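Local coordinates for protein transcriptional regulator, TetR family (Vibrio parahaemolyticus, PDB 3HE0) that probably acts as a TetR-family transcription factor, binding regulatory DNA through an N-terminal helix-turn-helix domain, at residues A[87-90]-A[91-95]; A[154-157]-A[158-162]; A[97-101]-A[102-106]; A[188-191]-A[192-195]; A[137-140]-A[141-144]. All blocks are in the same frame, centred on the assembly; numbering follows the deposited sequence.

Contacts 1, 2, 4 and 5 cluster in the C-terminal helical domain, centres 10 to 16 Å apart, while contact 3 lies apart on the surface. Contacts 2 and 4 are the buried pair and both touch the second subunit. Contacts 1 and 5 are partly buried: in regular helix, aromatic groups pack inward and most polar ends find partners on other helices or loops. Phe138, Phe160, Tyr88 and Ile193 tie these four together. In contact 2 serine hydroxyls bond where the helix is interrupted, contact 4 ends one with a methyl over an indole, and contact 3 starts one with a serine cap. Contact 3 follows contact 1 in sequence but meets the N-terminal helices instead.

Contact 1 (A[87-90]-A[91-95]); sequences RYRT and MWLNI. Unlike the reference sequence in segment 87-90: Arg87 (reference Cys).
Tyr88 and Trp92 project together from successive turns of helix 84-97, with Tyr88 OH 3.4 Å from Trp92 CD1, near the indole plane at its edge. Both CG atoms are trans to their own backbone N (chi1 177° and -164°), which sends the two rings down the same flank. The Tyr88 hydroxyl is satisfied by a hydrogen bond with Ser189 OG on helix 179-193. Along the backbone, the carbonyls of residues 87 to 90 each accept from the amide four residues on; Trp92 N gives 2.9 Å to Tyr88 O and Asn94 N gives 2.8 Å to Thr90 O. Asn94 folds back until its CG is 3.3 Å from Thr90 O, yet its ND2 donates to the carbonyls of Val74 and Ala76. Thr90 OG1 bonds to Glu86 O, one turn earlier. Arg89 CG lies alongside Leu93 CD1 at 4.1 Å. Arg89 NH1 makes a salt bridge with Glu183. Arg87 NE donates to Met82 O and its NH1 weakly to Gln140 OE1. The i to i+4 bonds are those of an alpha-helix; aromatics inward and Arg89 and Thr90 on the partly exposed flank make it amphipathic, in a TetR-type all-helical C-terminal domain.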
loop_
_atom_site.group_PDB
_atom_site.type_symbol
_atom_site.label_atom_id
_atom_site.label_comp_id
_atom_site.label_asym_id
_atom_site.label_seq_id
_atom_site.Cartn_x
_atom_site.Cartn_y
_atom_site.Cartn_z
ATOM N N ARG A 87 4.746 -23.686 -0.232
ATOM C CA ARG A 87 5.481 -22.570 0.363
ATOM C C ARG A 87 4.813 -21.241 -0.038
ATOM O O ARG A 87 4.639 -20.361 0.788
ATOM C CB ARG A 87 6.947 -22.571 -0.069
ATOM C CG ARG A 87 7.755 -23.703 0.520
ATOM C CD ARG A 87 9.208 -23.556 0.168
ATOM N NE ARG A 87 9.539 -24.383 -0.974
ATOM C CZ ARG A 87 10.555 -24.164 -1.809
ATOM N NH1 ARG A 87 10.757 -25.002 -2.811
ATOM N NH2 ARG A 87 11.361 -23.122 -1.672
ATOM N N TYR A 88 4.439 -21.123 -1.300
ATOM C CA TYR A 88 3.775 -19.911 -1.779
ATOM C C TYR A 88 2.483 -19.666 -0.991
ATOM O O TYR A 88 2.271 -18.576 -0.456
ATOM C CB TYR A 88 3.508 -19.991 -3.282
ATOM C CG TYR A 88 2.767 -18.787 -3.810
ATOM C CD1 TYR A 88 3.439 -17.629 -4.145
ATOM C CD2 TYR A 88 1.391 -18.793 -3.936
ATOM C CE1 TYR A 88 2.743 -16.500 -4.611
ATOM C CE2 TYR A 88 0.693 -17.670 -4.420
ATOM C CZ TYR A 88 1.379 -16.540 -4.745
ATOM O OH TYR A 88 0.705 -15.438 -5.206
ATOM N N ARG A 89 1.651 -20.706 -0.875
ATOM C CA ARG A 89 0.369 -20.581 -0.194
ATOM C C ARG A 89 0.557 -20.200 1.260
ATOM O O ARG A 89 -0.217 -19.397 1.797
ATOM C CB ARG A 89 -0.446 -21.887 -0.291
ATOM C CG ARG A 89 -1.850 -21.822 0.361
ATOM C CD ARG A 89 -2.666 -23.130 0.231
ATOM N NE ARG A 89 -3.184 -23.264 -1.121
ATOM C CZ ARG A 89 -2.621 -23.977 -2.096
ATOM N NH1 ARG A 89 -3.194 -24.007 -3.295
ATOM N NH2 ARG A 89 -1.492 -24.669 -1.886
ATOM N N THR A 90 1.551 -20.790 1.921
ATOM C CA THR A 90 1.761 -20.511 3.324
ATOM C C THR A 90 2.051 -19.021 3.538
ATOM O O THR A 90 1.406 -18.358 4.346
ATOM C CB THR A 90 2.919 -21.374 3.922
ATOM O OG1 THR A 90 2.651 -22.758 3.687
ATOM C CG2 THR A 90 3.064 -21.166 5.417
HETATM N N MSE A 91 3.029 -18.508 2.807
HETATM C CA MSE A 91 3.439 -17.122 2.942
HETATM C C MSE A 91 2.298 -16.193 2.545
HETATM O O MSE A 91 2.081 -15.174 3.191
HETATM C CB MSE A 91 4.667 -16.837 2.074
HETATM C CG MSE A 91 5.917 -17.501 2.602
HETATM SE SE MSE A 91 7.417 -17.256 1.388
HETATM C CE MSE A 91 8.790 -18.135 2.460
ATOM N N TRP A 92 1.567 -16.556 1.495
ATOM C CA TRP A 92 0.453 -15.724 1.020
ATOM C C TRP A 92 -0.544 -15.573 2.162
ATOM O O TRP A 92 -1.009 -14.484 2.443
ATOM C CB TRP A 92 -0.204 -16.377 -0.203
ATOM C CG TRP A 92 -1.073 -15.493 -1.004
ATOM C CD1 TRP A 92 -0.793 -14.946 -2.236
ATOM C CD2 TRP A 92 -2.388 -15.051 -0.665
ATOM N NE1 TRP A 92 -1.858 -14.192 -2.669
ATOM C CE2 TRP A 92 -2.848 -14.249 -1.720
ATOM C CE3 TRP A 92 -3.230 -15.274 0.425
ATOM C CZ2 TRP A 92 -4.089 -13.649 -1.695
ATOM C CZ3 TRP A 92 -4.466 -14.683 0.432
ATOM C CH2 TRP A 92 -4.883 -13.880 -0.620
ATOM N N LEU A 93 -0.853 -16.677 2.833
ATOM C CA LEU A 93 -1.820 -16.678 3.943
ATOM C C LEU A 93 -1.265 -16.009 5.195
ATOM O O LEU A 93 -1.994 -15.349 5.933
ATOM C CB LEU A 93 -2.279 -18.101 4.276
ATOM C CG LEU A 93 -3.307 -18.683 3.303
ATOM C CD1 LEU A 93 -3.605 -20.151 3.644
ATOM C CD2 LEU A 93 -4.604 -17.870 3.305
ATOM N N ASN A 94 0.026 -16.161 5.448
ATOM C CA ASN A 94 0.646 -15.365 6.515
ATOM C C ASN A 94 0.474 -13.866 6.219
ATOM O O ASN A 94 0.231 -13.056 7.122
ATOM C CB ASN A 94 2.147 -15.691 6.676
ATOM C CG ASN A 94 2.402 -17.086 7.245
ATOM O OD1 ASN A 94 1.552 -17.649 7.902
ATOM N ND2 ASN A 94 3.596 -17.643 6.986
ATOM N N ILE A 95 0.629 -13.478 4.959
ATOM C CA ILE A 95 0.496 -12.060 4.633
ATOM C C ILE A 95 -0.941 -11.638 4.914
ATOM O O ILE A 95 -1.164 -10.594 5.487
ATOM C CB ILE A 95 0.913 -11.713 3.172
ATOM C CG1 ILE A 95 2.422 -11.843 2.996
ATOM C CG2 ILE A 95 0.475 -10.258 2.788
ATOM C CD1 ILE A 95 2.859 -11.948 1.502
#

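Contact 2 (A[154-157]-A[158-162]); sequences VLSG and LSFEA
Ser156 and Glu161 meet through a hydroxyl and a carboxylate: Ser156 OG donates to Glu161 OE2 at 2.4 Å, a separation too short to be taken at face value. The other carboxylate oxygen, OE1, makes a salt bridge to Lys169 of the second subunit. A second hydroxyl bond lies close by, Ser159 OG to Leu155 O at 2.7 Å. Ser159 OG can make it because it sits between its own backbone N and carbonyl carbon (chi1 61°), folded back over the preceding turn.

The backbone sets these groups in place. Ser156 O takes two donors from opposite faces of its plane, Ser159 N at 3.2 Å and Glu161 N at 2.9 Å. The second spans five residues, one more than an alpha turn, and goes with the position of Glu161 beside Ser156. Leu158 N still donates to Val154 O at 2.9 Å, and the two side chains lie alongside, Val154 CG1 to Leu158 CD1 3.8 Å.

The helix is therefore interrupted at Ser159, between helix 152-158 and helix 160-171. Val154, Leu158 and Ala162 pack on the second subunit. On the inner side, Phe160 lies against Tyr88 of helix 84-97, their rings at about 25°, and against Val134 and Leu137 of helix 132-143, while Ser159 touches Ile193 of helix 179-193.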
loop_
_atom_site.group_PDB
_atom_site.type_symbol
_atom_site.label_atom_id
_atom_site.label_comp_id
_atom_site.label_asym_id
_atom_site.label_seq_id
_atom_site.Cartn_x
_atom_site.Cartn_y
_atom_site.Cartn_z
ATOM N N VAL A 154 9.974 -7.954 -9.016
ATOM C CA VAL A 154 8.805 -7.892 -9.901
ATOM C C VAL A 154 7.860 -9.054 -9.542
ATOM O O VAL A 154 6.665 -8.871 -9.356
ATOM C CB VAL A 154 9.229 -7.927 -11.364
ATOM C CG1 VAL A 154 8.003 -7.989 -12.328
ATOM C CG2 VAL A 154 10.116 -6.724 -11.678
ATOM N N LEU A 155 8.407 -10.254 -9.392
ATOM C CA LEU A 155 7.598 -11.393 -8.997
ATOM C C LEU A 155 6.871 -11.088 -7.669
ATOM O O LEU A 155 5.679 -11.357 -7.517
ATOM C CB LEU A 155 8.473 -12.644 -8.879
ATOM C CG LEU A 155 9.107 -13.142 -10.187
ATOM C CD1 LEU A 155 10.027 -14.343 -9.892
ATOM C CD2 LEU A 155 8.034 -13.478 -11.242
ATOM N N SER A 156 7.576 -10.465 -6.724
ATOM C CA SER A 156 6.956 -10.132 -5.443
ATOM C C SER A 156 5.837 -9.108 -5.633
ATOM O O SER A 156 4.736 -9.285 -5.104
ATOM C CB SER A 156 7.981 -9.629 -4.430
ATOM O OG SER A 156 7.371 -9.453 -3.129
ATOM N N GLY A 157 6.112 -8.074 -6.426
ATOM C CA GLY A 157 5.114 -7.045 -6.718
ATOM C C GLY A 157 3.855 -7.603 -7.369
ATOM O O GLY A 157 2.788 -7.090 -7.144
ATOM N N LEU A 158 3.985 -8.668 -8.162
ATOM C CA LEU A 158 2.862 -9.233 -8.903
ATOM C C LEU A 158 1.996 -10.193 -8.093
ATOM O O LEU A 158 0.861 -10.479 -8.491
ATOM C CB LEU A 158 3.385 -9.985 -10.116
ATOM C CG LEU A 158 3.934 -9.141 -11.256
ATOM C CD1 LEU A 158 4.882 -10.059 -12.053
ATOM C CD2 LEU A 158 2.820 -8.457 -12.095
ATOM N N SER A 159 2.515 -10.656 -6.954
ATOM C CA SER A 159 1.906 -11.740 -6.220
ATOM C C SER A 159 1.698 -11.338 -4.736
ATOM O O SER A 159 0.662 -10.748 -4.384
ATOM C CB SER A 159 2.746 -13.013 -6.389
ATOM O OG SER A 159 4.061 -12.858 -5.894
ATOM N N PHE A 160 2.696 -11.572 -3.895
ATOM C CA PHE A 160 2.603 -11.208 -2.490
ATOM C C PHE A 160 2.204 -9.762 -2.239
ATOM O O PHE A 160 1.233 -9.515 -1.526
ATOM C CB PHE A 160 3.924 -11.503 -1.772
ATOM C CG PHE A 160 4.293 -12.960 -1.759
ATOM C CD1 PHE A 160 3.343 -13.941 -1.465
ATOM C CD2 PHE A 160 5.579 -13.368 -2.042
ATOM C CE1 PHE A 160 3.685 -15.301 -1.425
ATOM C CE2 PHE A 160 5.922 -14.748 -2.003
ATOM C CZ PHE A 160 4.967 -15.698 -1.704
ATOM N N GLU A 161 2.965 -8.815 -2.794
ATOM C CA GLU A 161 2.835 -7.385 -2.425
ATOM C C GLU A 161 1.489 -6.865 -2.854
ATOM O O GLU A 161 0.927 -5.938 -2.229
ATOM C CB GLU A 161 3.960 -6.486 -3.000
ATOM C CG GLU A 161 5.277 -6.541 -2.160
ATOM C CD GLU A 161 6.537 -6.205 -2.963
ATOM O OE1 GLU A 161 6.628 -5.113 -3.523
ATOM O OE2 GLU A 161 7.459 -7.032 -3.041
ATOM N N ALA A 162 0.947 -7.480 -3.881
ATOM C CA ALA A 162 -0.329 -7.016 -4.388
ATOM C C ALA A 162 -1.422 -7.457 -3.427
ATOM O O ALA A 162 -2.302 -6.663 -3.097
ATOM C CB ALA A 162 -0.580 -7.497 -5.833
#

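Contact 3 (A[97-101]-A[102-106]); sequences NLAGS and NLNAI
Ser101 is the N-cap of helix 102-107, and its hydroxyl works in both directions. OG accepts the amide of Asn104 at 3.1 Å with an almost straight N-H...O angle of 178°, and it donates to Leu98 O at 2.8 Å, staying in that carbonyl's plane. The torsion that allows this is chi1 75°, with OG lying between the backbone N and the carbonyl carbon, turned over the start of the helix. The Ser101 carbonyl then begins the regular helical bonding, taking Ala105 N at 3.0 Å.

Before the cap, residues Leu98 to Ser101 form a type II beta turn. Ser101 N closes it on Leu98 O at 3.1 Å, and Leu98 O is therefore gripped by both the amide and the hydroxyl of one residue. Gly100 stands third in the turn with phi 82°, the positive value this turn type requires. Turn and cap together bend the chain sharply as it leaves helix 84-97 and start the next helix, which lies against the N-terminal helices 13-27 and 55-74 of the TetR fold. Asn102 ND2 bonds to Gln22 OE1 on the first of these, and Leu103 packs on Arg69 and Ile70 of the second.

Asn104 brings its flat amide back over the turn. Its ND2 comes 3.5 Å from Ala99 CA, and its OD1 approaches Leu98 CB at 3.7 Å. At the hydrophobic side, Leu98 and Leu103 cross obliquely, the methyl CD2 of the former 4.1 Å from CD1 of the latter, beside Ala73 of helix 55-74.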
loop_
_atom_site.group_PDB
_atom_site.type_symbol
_atom_site.label_atom_id
_atom_site.label_comp_id
_atom_site.label_asym_id
_atom_site.label_seq_id
_atom_site.Cartn_x
_atom_site.Cartn_y
_atom_site.Cartn_z
ATOM N N ASN A 97 -3.077 -12.796 7.006
ATOM C CA ASN A 97 -3.293 -12.708 8.435
ATOM C C ASN A 97 -2.535 -11.605 9.145
ATOM O O ASN A 97 -2.808 -11.349 10.274
ATOM C CB ASN A 97 -3.056 -14.071 9.098
ATOM C CG ASN A 97 -4.117 -15.077 8.700
ATOM O OD1 ASN A 97 -3.818 -16.171 8.224
ATOM N ND2 ASN A 97 -5.372 -14.678 8.828
ATOM N N LEU A 98 -1.620 -10.919 8.490
ATOM C CA LEU A 98 -1.024 -9.736 9.099
ATOM C C LEU A 98 -1.950 -8.525 9.033
ATOM O O LEU A 98 -1.695 -7.536 9.730
ATOM C CB LEU A 98 0.283 -9.367 8.413
ATOM C CG LEU A 98 1.477 -10.146 8.939
ATOM C CD1 LEU A 98 2.662 -9.918 8.046
ATOM C CD2 LEU A 98 1.775 -9.686 10.344
ATOM N N ALA A 99 -2.976 -8.568 8.182
ATOM C CA ALA A 99 -3.779 -7.381 7.948
ATOM C C ALA A 99 -4.452 -6.972 9.253
ATOM O O ALA A 99 -4.943 -7.823 9.994
ATOM C CB ALA A 99 -4.831 -7.623 6.859
ATOM N N GLY A 100 -4.468 -5.671 9.516
ATOM C CA GLY A 100 -5.022 -5.118 10.751
ATOM C C GLY A 100 -4.080 -5.151 11.949
ATOM O O GLY A 100 -4.495 -4.862 13.067
ATOM N N SER A 101 -2.826 -5.518 11.732
ATOM C CA SER A 101 -1.824 -5.561 12.789
ATOM C C SER A 101 -1.103 -4.216 12.916
ATOM O O SER A 101 -1.153 -3.379 12.002
ATOM C CB SER A 101 -0.774 -6.637 12.473
ATOM O OG SER A 101 0.127 -6.206 11.444
ATOM N N ASN A 102 -0.411 -4.034 14.049
ATOM C CA ASN A 102 0.531 -2.927 14.214
ATOM C C ASN A 102 1.630 -2.891 13.135
ATOM O O ASN A 102 2.028 -1.812 12.712
ATOM C CB ASN A 102 1.235 -3.000 15.588
ATOM C CG ASN A 102 0.411 -2.402 16.722
ATOM O OD1 ASN A 102 -0.823 -2.345 16.660
ATOM N ND2 ASN A 102 1.097 -1.949 17.764
ATOM N N LEU A 103 2.156 -4.062 12.752
ATOM C CA LEU A 103 3.246 -4.143 11.786
ATOM C C LEU A 103 2.797 -3.484 10.486
ATOM O O LEU A 103 3.467 -2.609 9.936
ATOM C CB LEU A 103 3.664 -5.602 11.542
ATOM C CG LEU A 103 4.347 -6.297 12.724
ATOM C CD1 LEU A 103 4.713 -7.729 12.363
ATOM C CD2 LEU A 103 5.579 -5.525 13.206
ATOM N N ASN A 104 1.629 -3.883 10.014
ATOM C CA ASN A 104 1.071 -3.250 8.831
ATOM C C ASN A 104 0.869 -1.760 9.053
ATOM O O ASN A 104 1.228 -0.938 8.192
ATOM C CB ASN A 104 -0.256 -3.898 8.449
ATOM C CG ASN A 104 -0.078 -5.112 7.592
ATOM O OD1 ASN A 104 0.957 -5.786 7.648
ATOM N ND2 ASN A 104 -1.076 -5.406 6.783
ATOM N N ALA A 105 0.297 -1.421 10.208
ATOM C CA ALA A 105 -0.025 -0.033 10.512
ATOM C C ALA A 105 1.233 0.872 10.397
ATOM O O ALA A 105 1.221 1.932 9.747
ATOM C CB ALA A 105 -0.660 0.057 11.909
ATOM N N ILE A 106 2.328 0.405 10.984
ATOM C CA ILE A 106 3.559 1.176 11.061
ATOM C C ILE A 106 4.242 1.304 9.708
ATOM O O ILE A 106 4.698 2.392 9.326
ATOM C CB ILE A 106 4.545 0.529 12.057
ATOM C CG1 ILE A 106 3.980 0.618 13.474
ATOM C CG2 ILE A 106 5.909 1.219 12.006
ATOM C CD1 ILE A 106 4.550 -0.436 14.401
#

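Contact 4 (A[188-191]-A[192-195]); sequences ASWD and AIIK
Trp190 and Ile194 make the main side-chain contact, a CH-pi interaction at the C-terminal end of helix 179-193. Ile194 CG2 sits over one face of the indole, 3.5 Å from the centroid of the five-membered ring and only 19° off its normal; the atoms it approaches most closely are CE2 and NE1. The two side chains cross at about a right angle. Trp190 CG is trans to its backbone N (chi1 180°), which swings the indole toward the chain end, where Ile194 comes down on it. A looser apolar touch joins Trp190 CE3 to Ile193 CD1 at 4.2 Å, oblique to the ring.

The backbone bonds loosen toward the end of the helix. Trp190 O accepts two amides: Ile194 N at 3.0 Å, nearly along the C=O axis, and Ile193 N, also at 3.0 Å but 58° out of the carbonyl plane. Just before them, Ala192 N shares itself between Ala188 O and Ser189 O in two weak bonds. Ile194, by contrast, has an extended backbone.

The salt bridge here is made by Asp191, whose OD2 reaches Lys148 NZ of the second subunit; Ala192 packs on Ala192 of that same subunit, so the helix end belongs to the dimer interface. Within its own chain, Trp190 meets Tyr88 of helix 84-97 and Phe147 edge-to-face and Lys85 in a cation-pi contact, while Ile193 lies against Ser159, just ahead of helix 160-171.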
loop_
_atom_site.group_PDB
_atom_site.type_symbol
_atom_site.label_atom_id
_atom_site.label_comp_id
_atom_site.label_asym_id
_atom_site.label_seq_id
_atom_site.Cartn_x
_atom_site.Cartn_y
_atom_site.Cartn_z
ATOM N N ALA A 188 -5.154 -17.191 -8.483
ATOM C CA ALA A 188 -5.055 -16.170 -9.513
ATOM C C ALA A 188 -3.697 -15.457 -9.446
ATOM O O ALA A 188 -3.081 -15.150 -10.485
ATOM C CB ALA A 188 -6.209 -15.164 -9.421
ATOM N N SER A 189 -3.246 -15.184 -8.225
ATOM C CA SER A 189 -1.950 -14.547 -8.018
ATOM C C SER A 189 -0.806 -15.475 -8.448
ATOM O O SER A 189 0.178 -15.007 -9.004
ATOM C CB SER A 189 -1.800 -14.031 -6.574
ATOM O OG SER A 189 -1.809 -15.057 -5.610
ATOM N N TRP A 190 -0.941 -16.778 -8.222
ATOM C CA TRP A 190 0.007 -17.773 -8.719
ATOM C C TRP A 190 0.074 -17.696 -10.259
ATOM O O TRP A 190 1.166 -17.734 -10.826
ATOM C CB TRP A 190 -0.453 -19.149 -8.271
ATOM C CG TRP A 190 0.348 -20.294 -8.668
ATOM C CD1 TRP A 190 0.027 -21.206 -9.630
ATOM C CD2 TRP A 190 1.579 -20.753 -8.076
ATOM N NE1 TRP A 190 0.974 -22.183 -9.687
ATOM C CE2 TRP A 190 1.950 -21.922 -8.758
ATOM C CE3 TRP A 190 2.402 -20.272 -7.066
ATOM C CZ2 TRP A 190 3.109 -22.641 -8.451
ATOM C CZ3 TRP A 190 3.570 -20.979 -6.754
ATOM C CH2 TRP A 190 3.903 -22.152 -7.441
ATOM N N ASP A 191 -1.077 -17.517 -10.916
ATOM C CA ASP A 191 -1.107 -17.333 -12.367
ATOM C C ASP A 191 -0.230 -16.168 -12.820
ATOM O O ASP A 191 0.341 -16.209 -13.922
ATOM C CB ASP A 191 -2.521 -17.074 -12.870
ATOM C CG ASP A 191 -3.355 -18.340 -12.983
ATOM O OD1 ASP A 191 -2.736 -19.428 -12.973
ATOM O OD2 ASP A 191 -4.615 -18.232 -13.105
ATOM N N ALA A 192 -0.158 -15.117 -12.009
ATOM C CA ALA A 192 0.629 -13.943 -12.372
ATOM C C ALA A 192 2.108 -14.322 -12.488
ATOM O O ALA A 192 2.778 -13.840 -13.349
ATOM C CB ALA A 192 0.438 -12.798 -11.353
ATOM N N ILE A 193 2.589 -15.218 -11.643
ATOM C CA ILE A 193 4.025 -15.490 -11.570
ATOM C C ILE A 193 4.473 -16.752 -12.303
ATOM O O ILE A 193 5.669 -16.887 -12.618
ATOM C CB ILE A 193 4.563 -15.443 -10.116
ATOM C CG1 ILE A 193 3.891 -16.502 -9.260
ATOM C CG2 ILE A 193 4.423 -13.985 -9.556
ATOM C CD1 ILE A 193 4.516 -16.665 -7.814
ATOM N N ILE A 194 3.550 -17.655 -12.619
ATOM C CA ILE A 194 3.939 -18.848 -13.371
ATOM C C ILE A 194 3.917 -18.573 -14.890
ATOM O O ILE A 194 3.246 -17.630 -15.378
ATOM C CB ILE A 194 3.103 -20.101 -13.002
ATOM C CG1 ILE A 194 1.636 -19.970 -13.432
ATOM C CG2 ILE A 194 3.215 -20.411 -11.505
ATOM C CD1 ILE A 194 0.920 -21.348 -13.530
ATOM N N LYS A 195 4.715 -19.356 -15.607
ATOM C CA LYS A 195 4.717 -19.395 -17.067
ATOM C C LYS A 195 3.451 -20.093 -17.558
ATOM O O LYS A 195 2.948 -20.980 -16.884
ATOM C CB LYS A 195 5.962 -20.142 -17.567
ATOM C CG LYS A 195 7.220 -19.327 -17.394
ATOM C CD LYS A 195 8.504 -20.135 -17.663
ATOM C CE LYS A 195 8.911 -20.093 -19.117
ATOM N NZ LYS A 195 10.216 -20.792 -19.365
#

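Contact 5 (A[137-140]-A[141-144])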
loop_
_atom_site.group_PDB
_atom_site.type_symbol
_atom_site.label_atom_id
_atom_site.label_comp_id
_atom_site.label_asym_id
_atom_site.label_seq_id
_atom_site.Cartn_x
_atom_site.Cartn_y
_atom_site.Cartn_z
ATOM N N LEU A 137 12.251 -19.260 -2.710
ATOM C CA LEU A 137 11.060 -19.640 -3.471
ATOM C C LEU A 137 11.155 -19.177 -4.939
ATOM O O LEU A 137 11.040 -19.976 -5.874
ATOM C CB LEU A 137 9.791 -19.064 -2.822
ATOM C CG LEU A 137 8.503 -19.217 -3.640
ATOM C CD1 LEU A 137 8.008 -20.665 -3.711
ATOM C CD2 LEU A 137 7.407 -18.368 -3.100
ATOM N N PHE A 138 11.340 -17.886 -5.144
ATOM C CA PHE A 138 11.303 -17.340 -6.514
ATOM C C PHE A 138 12.519 -17.865 -7.331
ATOM O O PHE A 138 12.376 -18.245 -8.507
ATOM C CB PHE A 138 11.282 -15.813 -6.493
ATOM C CG PHE A 138 9.977 -15.200 -6.022
ATOM C CD1 PHE A 138 8.736 -15.673 -6.467
ATOM C CD2 PHE A 138 9.981 -14.125 -5.144
ATOM C CE1 PHE A 138 7.549 -15.102 -6.017
ATOM C CE2 PHE A 138 8.774 -13.531 -4.712
ATOM C CZ PHE A 138 7.576 -14.021 -5.146
ATOM N N ASN A 139 13.695 -17.931 -6.706
ATOM C CA ASN A 139 14.881 -18.462 -7.395
ATOM C C ASN A 139 14.687 -19.899 -7.779
ATOM O O ASN A 139 14.974 -20.283 -8.914
ATOM C CB ASN A 139 16.157 -18.324 -6.564
ATOM C CG ASN A 139 16.581 -16.883 -6.392
ATOM O OD1 ASN A 139 16.257 -16.016 -7.214
ATOM N ND2 ASN A 139 17.311 -16.620 -5.330
ATOM N N GLN A 140 14.159 -20.688 -6.858
ATOM C CA GLN A 140 13.967 -22.092 -7.120
ATOM C C GLN A 140 12.938 -22.308 -8.214
ATOM O O GLN A 140 13.150 -23.095 -9.153
ATOM C CB GLN A 140 13.552 -22.803 -5.845
ATOM C CG GLN A 140 13.527 -24.277 -6.010
ATOM C CD GLN A 140 13.314 -25.010 -4.712
ATOM O OE1 GLN A 140 13.499 -24.448 -3.621
ATOM N NE2 GLN A 140 12.908 -26.276 -4.816
ATOM N N GLY A 141 11.842 -21.573 -8.114
ATOM C CA GLY A 141 10.827 -21.595 -9.136
ATOM C C GLY A 141 11.346 -21.261 -10.508
ATOM O O GLY A 141 10.947 -21.901 -11.476
ATOM N N LYS A 142 12.202 -20.245 -10.605
ATOM C CA LYS A 142 12.764 -19.847 -11.900
ATOM C C LYS A 142 13.726 -20.921 -12.373
ATOM O O LYS A 142 13.698 -21.288 -13.537
ATOM C CB LYS A 142 13.457 -18.471 -11.845
ATOM C CG LYS A 142 12.489 -17.277 -11.822
ATOM C CD LYS A 142 13.221 -15.936 -11.835
ATOM C CE LYS A 142 13.766 -15.527 -10.484
ATOM N NZ LYS A 142 14.417 -14.177 -10.521
ATOM N N GLU A 143 14.548 -21.441 -11.466
ATOM C CA GLU A 143 15.495 -22.484 -11.814
ATOM C C GLU A 143 14.748 -23.691 -12.367
ATOM O O GLU A 143 15.200 -24.329 -13.321
ATOM C CB GLU A 143 16.355 -22.854 -10.595
ATOM C CG GLU A 143 17.337 -21.705 -10.213
ATOM C CD GLU A 143 17.888 -21.742 -8.771
ATOM O OE1 GLU A 143 17.732 -22.772 -8.079
ATOM O OE2 GLU A 143 18.500 -20.729 -8.342
ATOM N N GLU A 144 13.578 -23.971 -11.796
ATOM C CA GLU A 144 12.773 -25.129 -12.206
ATOM C C GLU A 144 11.913 -24.885 -13.432
ATOM O O GLU A 144 11.175 -25.766 -13.844
ATOM C CB GLU A 144 11.885 -25.597 -11.042
ATOM C CG GLU A 144 12.676 -26.312 -9.954
ATOM C CD GLU A 144 11.885 -26.541 -8.665
ATOM O OE1 GLU A 144 10.659 -26.331 -8.640
ATOM O OE2 GLU A 144 12.503 -26.955 -7.657
HETATM O O HOH W 1 16.929 -14.293 -8.809
#
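Gln140 and Glu144 run side by side at the C-terminal end of helix 132-143, an i to i+4 amide-carboxylate pair on an amphipathic helix of the C-terminal domain. Gln140 has CG trans to its backbone N (chi1 -172°) and an extended chain, which carries its amide beside the Glu144 carboxylate. The two flat groups stand almost perpendicular, 83° apart. Gln140 NE2 donates to Glu144 OE2 at 2.9 Å: the acceptor lies in the amide plane, whereas the donor comes to the syn side of OE2 but 31° out of the carboxylate plane. In the backbone, Glu144 N donates to Gln140 O at 2.8 Å.

Glu143 lies along the previous turn, its chain extended, with CG 3.0 Å from Asn139 O, the carbonyl that also accepts its amide.

On the flank facing helix 152-158, Asn139 and Lys142 are crossed, with Asn139 OD1 4.1 Å from Lys142 CE. Both heads are held by Asn152, whose ND2 donates to Asn139 OD1 and whose OD1 accepts from Lys142 NZ; NZ also reaches Leu150 O and a bound glycerol, probably from the crystallisation liquor. Phe138 is directed inward, onto Leu155 and Ser156. A water bridges the crossed pair, accepting from Lys142 NZ at 3.0 Å and modelled only 2.4 Å from Asn139 OD1, a separation that is doubtfully short.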